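Local coordinates for aspartate aminotransferase (Plasmodium falciparum, PDB 3K7Y), which probably catalyses the pyridoxal phosphate-dependent exchange of an amino group between L-aspartate and 2-oxoglutarate, yielding oxaloacetate and L-glutamate, at residues E30-S35 against V391-D396; E65-L70 against P289-N294; E75-L80 against R295-L300; T322-L327 against I381-I386. All blocks are in the same frame, centred on the assembly; numbering follows the deposited sequence.

Contact 1: residues E30-S35 against V391-D396; sequences EKINLS and VDYIAD
I32 and I394 mark the closest backbone approach, 8.5 Å between their CA atoms, where the short strand 32-33 passes beside one turn of helix 390-403. A little earlier in the first segment, E30 faces Y393 across a wider gap, with the two CA atoms 9.9 Å apart. Side chains bridge both spacings, and the meeting is almost wholly apolar. The terminal methyl of I32 does most of the work: its CD1 lies 3.7 Å from CD2 of Y393, at the ring edge and near the ring plane, and 3.8 Å from CG1 of I394. One methyl thus fits against two consecutive residues of the helix. L34 adds a looser touch, its CD1 standing 4.5 Å from CG2 of I394. A chi1 of -176° swings the ring of Y393 to the side of I32 and E30. The carboxylate of E30 comes over one face of this ring rather than to its edge; OE2 is 4.1 Å from CG of Y393, displaced toward the rim, and the two planes are 23° apart. This is a van der Waals neighbour at the exposed margin of the contact, while I32, L34 and I394 are buried. The contact belongs to the small domain of the aminotransferase fold, where an early strand meets the C-terminal helix 390-403. Strand 32-33 pairs in parallel with strand 373-374 through I32, and a backbone hydrogen bond pairs L34 with N382. On the helical side, I394 packs on F328 and A395 on L332, seating helix 390-403 against helix 304-335.

Contact 2: residues E65-L70 against P289-N294; sequences EKPYLL and PVIHTN. With PLP (pyridoxal-5'-phosphate), chain B.
L69 makes the largest apolar contribution, meeting P289, I291 and N294 with different parts of its side chain. Its CG lies 3.8 Å from CG1 of I291, the two side chains crossing at about a right angle, while CD1 reaches ND2 of N294 at 3.8 Å. CB of L69 rests by the proline ring, 4.1 Å from CD of P289. The first torsion of L69 (chi1 -73°) sets CG beside its backbone N and anti to the carbonyl carbon, which turns CG and its methyls toward I291 and N294. P67 flanks I291 further along: its CD is 3.8 Å from CD1 of I291, and its O stands 3.6 Å from CG1 of I291. V290 holds the N-cap position of helix 291-302, and loop 65-70 packs on the first turn of that helix. In this family of homodimeric aminotransferases the active site is built at the subunit interface, and here the side chain of Y68 leaves the backbone away from segment 289-294, and its hydroxyl meets the second subunit. Its OH is 3.0 Å from O2P of the pyridoxal phosphate bound there, and it is hydrogen-bonded to K249 of the second subunit. Other polar groups also look beyond the two segments. K66 forms a salt bridge with D56 of the second subunit, whereas ND2 of N294, beside the L69 methyl, is held by T74 and Q102 of its own chain.

Contact 3: residues E75-L80 against R295-L300; sequences EDFSTL and RILCQL
D76, whose CB lies against the sulfur of C298, offers its carbonyl oxygen to two backbone donors of its own helix: O of D76 receives N of L80 at 2.7 Å and N of T79 at 3.2 Å. It thus accepts both an i+4 and an i+3 bond within segment 75-80, which faces helix 291-302. The short axes of 75-80 and 295-300 approach to 9.4 Å and cross at 57°, and F77 and C298 sit nearest each other in the backbone. The small side chain of C298 probably helps to allow that approach. Its chi1 of -59° presents the sulfur to the base of F77, 3.8 Å from the F77 N. SG lies at the edge of the phenyl ring, close to the ring plane, and 4.1 Å from CB of D76. The far part of the ring serves a different neighbour: CE1 of F77 is 4.2 Å from CB of L297 and touches a methyl of the same leucine, an oblique approach. The side chain of L297 is itself about 10 Å from a bound pyridoxal phosphate. One turn on, L80 leans over the cysteine backbone, with CD1 3.8 Å from O of C298. The contact itself is therefore made by van der Waals packing, with F77, L297 and C298 buried and D76 at the exposed rim. On another side, helix 291-302 meets helix 50-62 through I296 and Q299, while F77 also rests on Q102 of strand 98-104. Helices packed against a mixed, largely parallel sheet are characteristic of the large cofactor-binding domain of fold-type I enzymes.

Contact 4: residues T322-L327 against I381-I386; sequences TNNRIL and INVSGI
R325 and V383 bring the two backbones to 6.3 Å between CA atoms, where helix 304-335 passes the turn that follows strand 380-382. The strand pairs antiparallel with 355-357 in the small domain, and the long helix is the one that, as in other aspartate aminotransferases, links the large domain to the small one. N324 carries the polar part of the contact. Its ND2 donates to O of I386 at 3.1 Å, a moderately bent bond with an angle of 144° at the hydrogen, and the donor is tilted 27° from the carbonyl plane. The same nitrogen is 3.2 Å from O of V383, at the start of the V383-I386 turn, itself closed by a weak bond from N of I386 to O of V383. ND2 of N324 also lies near CB of I386. R325 approaches with its aliphatic base, while its guanidinium turns to other partners, the carbonyl oxygens of F355 and G353. I386 also packs on F328 of the same long helix and on V391 and I394 of helix 390-403. V383 wedges against helix 304-335: its CG1, placed opposite the backbone N by a chi1 of 161°, touches N324 and R325, standing 3.9 Å from CB of N324 and 3.8 Å from N of R325.

How the contacts relate
The four contacts fall into two groups on different domains. Contacts 1 and 4 lie in the small domain, with centres 11 Å apart, and touch each other both through their strands and through helix 390-403. Contacts 2 and 3 share helix 291-302, its first turn and the next, and are joined by a probable hydrogen bond from R295 to the carbonyl oxygen of E65. Apolar contacts dominate contacts 1, 2 and 3, whereas contact 4 adds an amide-to-carbonyl bond. All four are mainly buried, though contacts 1 and 3 have exposed rims, at E30 and D76; contact 2 alone carries a cofactor-binding tyrosine into the second subunit.

Contact 1: residues E30-S35 against V391-D396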
# COMPACT_ATOMS: atom_id res chain seq x y z
N GLU A 30 12.47 -9.76 -31.74
CA GLU A 30 11.38 -10.64 -32.18
C GLU A 30 11.03 -11.64 -31.06
O GLU A 30 10.40 -12.68 -31.29
CB GLU A 30 11.68 -11.31 -33.54
CG GLU A 30 10.88 -12.60 -33.81
CD GLU A 30 10.53 -12.82 -35.27
OE1 GLU A 30 11.45 -13.03 -36.09
OE2 GLU A 30 9.32 -12.80 -35.59
N LYS A 31 11.45 -11.32 -29.84
CA LYS A 31 10.98 -12.04 -28.67
C LYS A 31 9.49 -11.73 -28.51
O LYS A 31 9.05 -10.61 -28.78
CB LYS A 31 11.75 -11.62 -27.42
CG LYS A 31 13.06 -12.38 -27.21
CD LYS A 31 13.73 -12.03 -25.87
CE LYS A 31 14.05 -10.54 -25.72
NZ LYS A 31 14.63 -10.19 -24.39
N ILE A 32 8.72 -12.74 -28.11
CA ILE A 32 7.28 -12.58 -27.93
C ILE A 32 6.81 -12.82 -26.49
O ILE A 32 7.16 -13.81 -25.84
CB ILE A 32 6.46 -13.42 -28.94
CG1 ILE A 32 6.76 -12.96 -30.37
CG2 ILE A 32 4.97 -13.29 -28.67
CD1 ILE A 32 6.33 -13.92 -31.46
N ASN A 33 5.97 -11.88 -26.05
CA ASN A 33 5.53 -11.68 -24.68
C ASN A 33 4.09 -12.14 -24.46
O ASN A 33 3.16 -11.36 -24.65
CB ASN A 33 5.56 -10.18 -24.42
CG ASN A 33 5.22 -9.35 -25.69
OD1 ASN A 33 6.02 -9.28 -26.64
ND2 ASN A 33 4.05 -8.72 -25.70
N LEU A 34 3.90 -13.39 -24.05
CA LEU A 34 2.53 -13.91 -23.90
C LEU A 34 2.20 -14.42 -22.50
O LEU A 34 1.38 -15.31 -22.33
CB LEU A 34 2.23 -14.99 -24.95
CG LEU A 34 2.43 -14.71 -26.45
CD1 LEU A 34 2.16 -15.96 -27.27
CD2 LEU A 34 1.56 -13.56 -26.95
N SER A 35 2.83 -13.83 -21.48
CA SER A 35 2.72 -14.31 -20.11
C SER A 35 2.29 -13.19 -19.17
O SER A 35 1.55 -13.41 -18.20
CB SER A 35 4.06 -14.86 -19.65
OG SER A 35 5.04 -13.85 -19.80
N VAL A 391 0.80 -13.54 -35.67
CA VAL A 391 0.05 -14.78 -35.85
C VAL A 391 0.83 -15.91 -36.54
O VAL A 391 0.99 -16.98 -35.97
CB VAL A 391 -1.30 -14.56 -36.57
CG1 VAL A 391 -2.33 -14.04 -35.60
CG2 VAL A 391 -1.14 -13.61 -37.76
N ASP A 392 1.33 -15.66 -37.76
CA ASP A 392 2.06 -16.69 -38.49
C ASP A 392 3.12 -17.30 -37.60
O ASP A 392 3.01 -18.46 -37.21
CB ASP A 392 2.68 -16.15 -39.79
CG ASP A 392 3.78 -17.08 -40.39
OD1 ASP A 392 4.60 -16.59 -41.20
OD2 ASP A 392 3.83 -18.29 -40.05
N TYR A 393 4.14 -16.51 -37.26
CA TYR A 393 5.27 -17.04 -36.52
C TYR A 393 4.80 -17.88 -35.33
O TYR A 393 5.17 -19.05 -35.20
CB TYR A 393 6.20 -15.92 -36.08
CG TYR A 393 7.43 -16.44 -35.39
CD1 TYR A 393 8.44 -17.07 -36.13
CD2 TYR A 393 7.59 -16.33 -34.01
CE1 TYR A 393 9.59 -17.57 -35.50
CE2 TYR A 393 8.73 -16.83 -33.37
CZ TYR A 393 9.72 -17.44 -34.12
OH TYR A 393 10.85 -17.93 -33.49
N ILE A 394 3.95 -17.29 -34.50
CA ILE A 394 3.44 -17.95 -33.30
C ILE A 394 2.77 -19.28 -33.63
O ILE A 394 3.15 -20.34 -33.11
CB ILE A 394 2.44 -17.05 -32.56
CG1 ILE A 394 3.11 -15.75 -32.12
CG2 ILE A 394 1.88 -17.77 -31.35
CD1 ILE A 394 2.16 -14.72 -31.60
N ALA A 395 1.76 -19.21 -34.50
CA ALA A 395 0.89 -20.34 -34.80
C ALA A 395 1.70 -21.46 -35.43
O ALA A 395 1.54 -22.63 -35.06
CB ALA A 395 -0.24 -19.90 -35.72
N ASP A 396 2.58 -21.09 -36.35
CA ASP A 396 3.54 -22.01 -36.91
C ASP A 396 4.32 -22.72 -35.81
O ASP A 396 4.20 -23.93 -35.65
CB ASP A 396 4.48 -21.28 -37.87
CG ASP A 396 5.53 -22.19 -38.48
OD1 ASP A 396 5.46 -23.43 -38.30
OD2 ASP A 396 6.43 -21.66 -39.14

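Contact 2: residues E65-L70 against P289-N294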
# COMPACT_ATOMS: atom_id res chain seq x y z
N GLU A 65 -3.20 20.84 -2.41
CA GLU A 65 -2.89 20.19 -1.14
C GLU A 65 -2.90 18.66 -1.26
O GLU A 65 -3.63 18.11 -2.08
CB GLU A 65 -3.94 20.58 -0.12
CG GLU A 65 -3.67 21.86 0.61
CD GLU A 65 -4.62 22.04 1.78
OE1 GLU A 65 -5.37 21.08 2.11
OE2 GLU A 65 -4.63 23.15 2.36
N LYS A 66 -2.10 17.99 -0.44
CA LYS A 66 -2.08 16.51 -0.41
C LYS A 66 -2.24 15.92 1.00
O LYS A 66 -1.26 15.51 1.61
CB LYS A 66 -0.81 15.98 -1.08
CG LYS A 66 -0.66 16.43 -2.51
CD LYS A 66 0.66 15.98 -3.12
CE LYS A 66 1.02 16.82 -4.35
NZ LYS A 66 2.26 16.36 -5.03
N PRO A 67 -3.48 15.87 1.52
CA PRO A 67 -3.78 15.34 2.86
C PRO A 67 -3.84 13.81 2.99
O PRO A 67 -4.14 13.10 2.02
CB PRO A 67 -5.17 15.92 3.15
CG PRO A 67 -5.45 16.88 2.06
CD PRO A 67 -4.68 16.44 0.90
N TYR A 68 -3.55 13.33 4.20
CA TYR A 68 -3.83 11.97 4.60
C TYR A 68 -5.32 11.67 4.44
O TYR A 68 -6.16 12.50 4.82
CB TYR A 68 -3.54 11.81 6.09
CG TYR A 68 -2.10 11.70 6.52
CD1 TYR A 68 -1.21 10.90 5.84
CD2 TYR A 68 -1.65 12.38 7.66
CE1 TYR A 68 0.12 10.78 6.26
CE2 TYR A 68 -0.33 12.27 8.09
CZ TYR A 68 0.55 11.46 7.39
OH TYR A 68 1.85 11.32 7.79
N LEU A 69 -5.65 10.48 3.92
CA LEU A 69 -7.05 10.02 3.82
C LEU A 69 -7.61 9.32 5.08
O LEU A 69 -7.26 8.17 5.40
CB LEU A 69 -7.24 9.14 2.58
CG LEU A 69 -7.25 9.88 1.24
CD1 LEU A 69 -7.42 8.91 0.05
CD2 LEU A 69 -8.32 10.97 1.21
N LEU A 70 -8.54 10.01 5.74
CA LEU A 70 -8.96 9.76 7.14
C LEU A 70 -9.27 8.32 7.59
O LEU A 70 -8.70 7.89 8.58
CB LEU A 70 -10.13 10.69 7.58
CG LEU A 70 -10.54 12.02 6.88
CD1 LEU A 70 -11.92 12.50 7.40
CD2 LEU A 70 -9.48 13.12 7.01
N PRO A 289 -4.62 5.03 2.29
CA PRO A 289 -4.46 4.89 0.84
C PRO A 289 -3.89 6.12 0.15
O PRO A 289 -3.91 7.23 0.71
CB PRO A 289 -5.90 4.68 0.35
CG PRO A 289 -6.72 4.47 1.58
CD PRO A 289 -6.03 5.24 2.64
N VAL A 290 -3.40 5.91 -1.08
CA VAL A 290 -2.86 6.97 -1.95
C VAL A 290 -3.92 7.99 -2.41
O VAL A 290 -4.96 7.63 -2.98
CB VAL A 290 -2.09 6.38 -3.15
CG1 VAL A 290 -1.58 7.48 -4.10
CG2 VAL A 290 -0.94 5.54 -2.63
N ILE A 291 -3.64 9.25 -2.14
CA ILE A 291 -4.59 10.32 -2.42
C ILE A 291 -4.64 10.62 -3.92
O ILE A 291 -5.71 10.87 -4.48
CB ILE A 291 -4.30 11.54 -1.52
CG1 ILE A 291 -5.59 12.32 -1.18
CG2 ILE A 291 -3.13 12.36 -2.04
CD1 ILE A 291 -5.63 13.73 -1.64
N HIS A 292 -3.49 10.55 -4.59
CA HIS A 292 -3.43 10.77 -6.03
C HIS A 292 -4.34 9.82 -6.79
O HIS A 292 -5.16 10.25 -7.59
CB HIS A 292 -2.01 10.64 -6.56
CG HIS A 292 -1.93 10.48 -8.05
ND1 HIS A 292 -1.96 11.55 -8.92
CD2 HIS A 292 -1.84 9.37 -8.82
CE1 HIS A 292 -1.86 11.10 -10.16
NE2 HIS A 292 -1.80 9.78 -10.13
N THR A 293 -4.16 8.53 -6.55
CA THR A 293 -4.90 7.55 -7.30
C THR A 293 -6.37 7.63 -6.92
O THR A 293 -7.23 7.31 -7.72
CB THR A 293 -4.28 6.12 -7.24
OG1 THR A 293 -4.40 5.58 -5.93
CG2 THR A 293 -2.79 6.18 -7.58
N ASN A 294 -6.66 8.13 -5.73
CA ASN A 294 -8.04 8.40 -5.36
C ASN A 294 -8.63 9.48 -6.24
O ASN A 294 -9.68 9.29 -6.83
CB ASN A 294 -8.15 8.82 -3.91
CG ASN A 294 -9.57 9.19 -3.52
OD1 ASN A 294 -10.16 10.11 -4.09
ND2 ASN A 294 -10.12 8.48 -2.54
N1 PLP B . 7.72 7.05 12.24
C2 PLP B . 7.49 8.18 12.98
C2A PLP B . 8.35 8.44 14.16
C3 PLP B . 6.47 9.05 12.62
O3 PLP B . 6.25 10.19 13.35
C4 PLP B . 5.68 8.77 11.50
C4A PLP B . 4.70 9.81 11.07
O4A PLP B . 5.04 10.65 10.22
C5 PLP B . 5.92 7.62 10.72
C6 PLP B . 6.95 6.76 11.12
C5A PLP B . 5.11 7.21 9.49
O4P PLP B . 4.92 8.20 8.49
P PLP B . 3.93 7.93 7.24
O1P PLP B . 4.36 8.71 6.03
O2P PLP B . 2.55 8.43 7.58
O3P PLP B . 3.97 6.45 6.93

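Contact 3: residues E75-L80 against R295-L300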
# COMPACT_ATOMS: atom_id res chain seq x y z
N GLU A 75 -15.70 10.02 -0.05
CA GLU A 75 -17.14 9.83 -0.12
C GLU A 75 -17.59 9.63 -1.58
O GLU A 75 -18.48 8.82 -1.85
CB GLU A 75 -17.84 11.03 0.51
CG GLU A 75 -17.16 12.40 0.26
CD GLU A 75 -15.90 12.66 1.12
OE1 GLU A 75 -15.03 13.43 0.65
OE2 GLU A 75 -15.78 12.11 2.24
N ASP A 76 -16.96 10.36 -2.50
CA ASP A 76 -17.17 10.19 -3.95
C ASP A 76 -16.62 8.86 -4.43
O ASP A 76 -17.28 8.16 -5.21
CB ASP A 76 -16.47 11.29 -4.75
CG ASP A 76 -16.93 12.67 -4.36
OD1 ASP A 76 -16.06 13.51 -4.06
OD2 ASP A 76 -18.16 12.90 -4.36
N PHE A 77 -15.41 8.52 -3.98
CA PHE A 77 -14.80 7.22 -4.28
C PHE A 77 -15.76 6.09 -3.92
O PHE A 77 -16.05 5.23 -4.74
CB PHE A 77 -13.48 7.04 -3.52
CG PHE A 77 -12.65 5.90 -4.04
CD1 PHE A 77 -11.61 6.12 -4.92
CD2 PHE A 77 -12.92 4.59 -3.65
CE1 PHE A 77 -10.84 5.07 -5.42
CE2 PHE A 77 -12.16 3.53 -4.13
CZ PHE A 77 -11.12 3.77 -5.02
N SER A 78 -16.25 6.09 -2.69
CA SER A 78 -17.08 4.99 -2.24
C SER A 78 -18.50 4.96 -2.83
O SER A 78 -19.19 3.96 -2.67
CB SER A 78 -17.08 4.87 -0.70
OG SER A 78 -18.05 5.70 -0.10
N THR A 79 -18.94 6.03 -3.51
CA THR A 79 -20.24 5.98 -4.21
C THR A 79 -20.06 5.81 -5.69
O THR A 79 -20.72 4.97 -6.29
CB THR A 79 -21.23 7.18 -3.93
OG1 THR A 79 -20.66 8.41 -4.37
CG2 THR A 79 -21.66 7.27 -2.45
N LEU A 80 -19.17 6.60 -6.29
CA LEU A 80 -18.85 6.49 -7.71
C LEU A 80 -18.45 5.07 -8.08
O LEU A 80 -18.96 4.50 -9.04
CB LEU A 80 -17.73 7.45 -8.09
CG LEU A 80 -18.14 8.89 -8.34
CD1 LEU A 80 -16.93 9.77 -8.23
CD2 LEU A 80 -18.81 9.04 -9.70
N ARG A 295 -7.94 10.61 -6.30
CA ARG A 295 -8.34 11.74 -7.15
C ARG A 295 -8.48 11.38 -8.65
O ARG A 295 -9.52 11.67 -9.24
CB ARG A 295 -7.39 12.93 -6.95
CG ARG A 295 -7.46 13.55 -5.55
CD ARG A 295 -6.30 14.52 -5.27
NE ARG A 295 -6.58 15.38 -4.11
CZ ARG A 295 -5.73 16.26 -3.59
NH1 ARG A 295 -4.51 16.41 -4.08
NH2 ARG A 295 -6.10 16.99 -2.54
N ILE A 296 -7.47 10.74 -9.25
CA ILE A 296 -7.57 10.32 -10.67
C ILE A 296 -8.87 9.60 -10.95
O ILE A 296 -9.50 9.84 -11.98
CB ILE A 296 -6.43 9.36 -11.10
CG1 ILE A 296 -5.06 9.84 -10.60
CG2 ILE A 296 -6.42 9.13 -12.62
CD1 ILE A 296 -4.65 11.25 -11.07
N LEU A 297 -9.27 8.72 -10.04
CA LEU A 297 -10.46 7.89 -10.21
C LEU A 297 -11.77 8.67 -10.14
O LEU A 297 -12.61 8.58 -11.03
CB LEU A 297 -10.46 6.75 -9.20
CG LEU A 297 -10.86 5.45 -9.88
CD1 LEU A 297 -9.97 4.30 -9.41
CD2 LEU A 297 -12.35 5.14 -9.73
N CYS A 298 -11.94 9.43 -9.06
CA CYS A 298 -13.09 10.32 -8.93
C CYS A 298 -13.29 11.24 -10.14
O CYS A 298 -14.39 11.34 -10.65
CB CYS A 298 -12.96 11.15 -7.66
SG CYS A 298 -12.85 10.13 -6.23
N GLN A 299 -12.21 11.88 -10.59
CA GLN A 299 -12.26 12.81 -11.71
C GLN A 299 -12.82 12.16 -12.98
O GLN A 299 -13.79 12.67 -13.56
CB GLN A 299 -10.87 13.39 -11.99
CG GLN A 299 -10.90 14.79 -12.61
CD GLN A 299 -10.89 15.91 -11.57
OE1 GLN A 299 -11.71 15.92 -10.64
NE2 GLN A 299 -9.98 16.86 -11.73
N LEU A 300 -12.21 11.05 -13.41
CA LEU A 300 -12.69 10.29 -14.56
C LEU A 300 -14.15 9.90 -14.37
O LEU A 300 -15.04 10.38 -15.09
CB LEU A 300 -11.84 9.02 -14.79
CG LEU A 300 -12.22 8.13 -15.99
CD1 LEU A 300 -11.01 7.43 -16.57
CD2 LEU A 300 -13.29 7.09 -15.64

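Contact 4: residues T322-L327 against I381-I386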
# COMPACT_ATOMS: atom_id res chain seq x y z
N THR A 322 -11.56 -10.19 -28.02
CA THR A 322 -12.24 -11.44 -28.35
C THR A 322 -12.11 -11.74 -29.85
O THR A 322 -12.10 -12.90 -30.24
CB THR A 322 -13.71 -11.55 -27.83
OG1 THR A 322 -14.60 -10.98 -28.77
CG2 THR A 322 -13.89 -10.88 -26.49
N ASN A 323 -11.94 -10.69 -30.66
CA ASN A 323 -11.67 -10.83 -32.11
C ASN A 323 -10.29 -11.43 -32.38
O ASN A 323 -10.16 -12.44 -33.08
CB ASN A 323 -11.81 -9.48 -32.86
CG ASN A 323 -13.26 -8.97 -32.91
OD1 ASN A 323 -14.19 -9.62 -32.40
ND2 ASN A 323 -13.46 -7.80 -33.52
N ASN A 324 -9.26 -10.80 -31.82
CA ASN A 324 -7.90 -11.32 -31.80
C ASN A 324 -7.79 -12.83 -31.41
O ASN A 324 -7.01 -13.57 -31.99
CB ASN A 324 -7.07 -10.48 -30.83
CG ASN A 324 -5.67 -10.17 -31.35
OD1 ASN A 324 -5.44 -10.16 -32.57
ND2 ASN A 324 -4.74 -9.90 -30.43
N ARG A 325 -8.58 -13.26 -30.42
CA ARG A 325 -8.68 -14.67 -30.01
C ARG A 325 -9.30 -15.56 -31.10
O ARG A 325 -8.80 -16.66 -31.37
CB ARG A 325 -9.50 -14.80 -28.72
CG ARG A 325 -9.65 -16.23 -28.19
CD ARG A 325 -10.73 -16.32 -27.12
NE ARG A 325 -10.30 -15.78 -25.83
CZ ARG A 325 -10.46 -14.52 -25.45
NH1 ARG A 325 -11.03 -13.63 -26.27
NH2 ARG A 325 -10.04 -14.12 -24.25
N ILE A 326 -10.39 -15.10 -31.70
CA ILE A 326 -10.99 -15.80 -32.84
C ILE A 326 -9.96 -15.99 -33.95
O ILE A 326 -9.67 -17.12 -34.34
CB ILE A 326 -12.29 -15.09 -33.33
CG1 ILE A 326 -13.45 -15.48 -32.42
CG2 ILE A 326 -12.61 -15.42 -34.79
CD1 ILE A 326 -14.51 -14.44 -32.37
N LEU A 327 -9.37 -14.89 -34.43
CA LEU A 327 -8.33 -14.93 -35.46
C LEU A 327 -7.28 -15.97 -35.12
O LEU A 327 -6.93 -16.81 -35.96
CB LEU A 327 -7.64 -13.57 -35.58
CG LEU A 327 -6.68 -13.28 -36.75
CD1 LEU A 327 -5.80 -12.10 -36.40
CD2 LEU A 327 -5.80 -14.43 -37.12
N ILE A 381 -2.53 -17.80 -21.79
CA ILE A 381 -1.99 -17.06 -22.93
C ILE A 381 -2.50 -15.65 -23.03
O ILE A 381 -3.70 -15.42 -23.20
CB ILE A 381 -2.32 -17.79 -24.23
CG1 ILE A 381 -1.14 -18.65 -24.66
CG2 ILE A 381 -2.68 -16.82 -25.35
CD1 ILE A 381 -1.55 -19.61 -25.73
N ASN A 382 -1.57 -14.71 -22.94
CA ASN A 382 -1.89 -13.32 -23.14
C ASN A 382 -2.23 -13.06 -24.61
O ASN A 382 -1.34 -12.98 -25.46
CB ASN A 382 -0.75 -12.42 -22.66
CG ASN A 382 -1.20 -11.00 -22.43
OD1 ASN A 382 -2.32 -10.77 -22.00
ND2 ASN A 382 -0.33 -10.04 -22.73
N VAL A 383 -3.53 -12.97 -24.90
CA VAL A 383 -4.01 -12.82 -26.26
C VAL A 383 -3.68 -11.44 -26.79
O VAL A 383 -3.31 -11.30 -27.95
CB VAL A 383 -5.53 -13.08 -26.35
CG1 VAL A 383 -6.12 -12.49 -27.62
CG2 VAL A 383 -5.82 -14.57 -26.29
N SER A 384 -3.77 -10.43 -25.93
CA SER A 384 -3.59 -9.03 -26.34
C SER A 384 -2.22 -8.74 -26.98
O SER A 384 -2.00 -7.64 -27.50
CB SER A 384 -3.82 -8.09 -25.16
OG SER A 384 -3.20 -8.61 -24.00
N GLY A 385 -1.33 -9.73 -26.95
CA GLY A 385 0.02 -9.58 -27.48
C GLY A 385 0.26 -10.35 -28.76
O GLY A 385 1.39 -10.78 -29.03
N ILE A 386 -0.79 -10.54 -29.56
CA ILE A 386 -0.66 -11.23 -30.84
C ILE A 386 -1.04 -10.27 -31.97
O ILE A 386 -2.22 -10.08 -32.26
CB ILE A 386 -1.50 -12.53 -30.91
CG1 ILE A 386 -1.11 -13.50 -29.80
CG2 ILE A 386 -1.26 -13.21 -32.23
CD1 ILE A 386 -2.19 -14.49 -29.43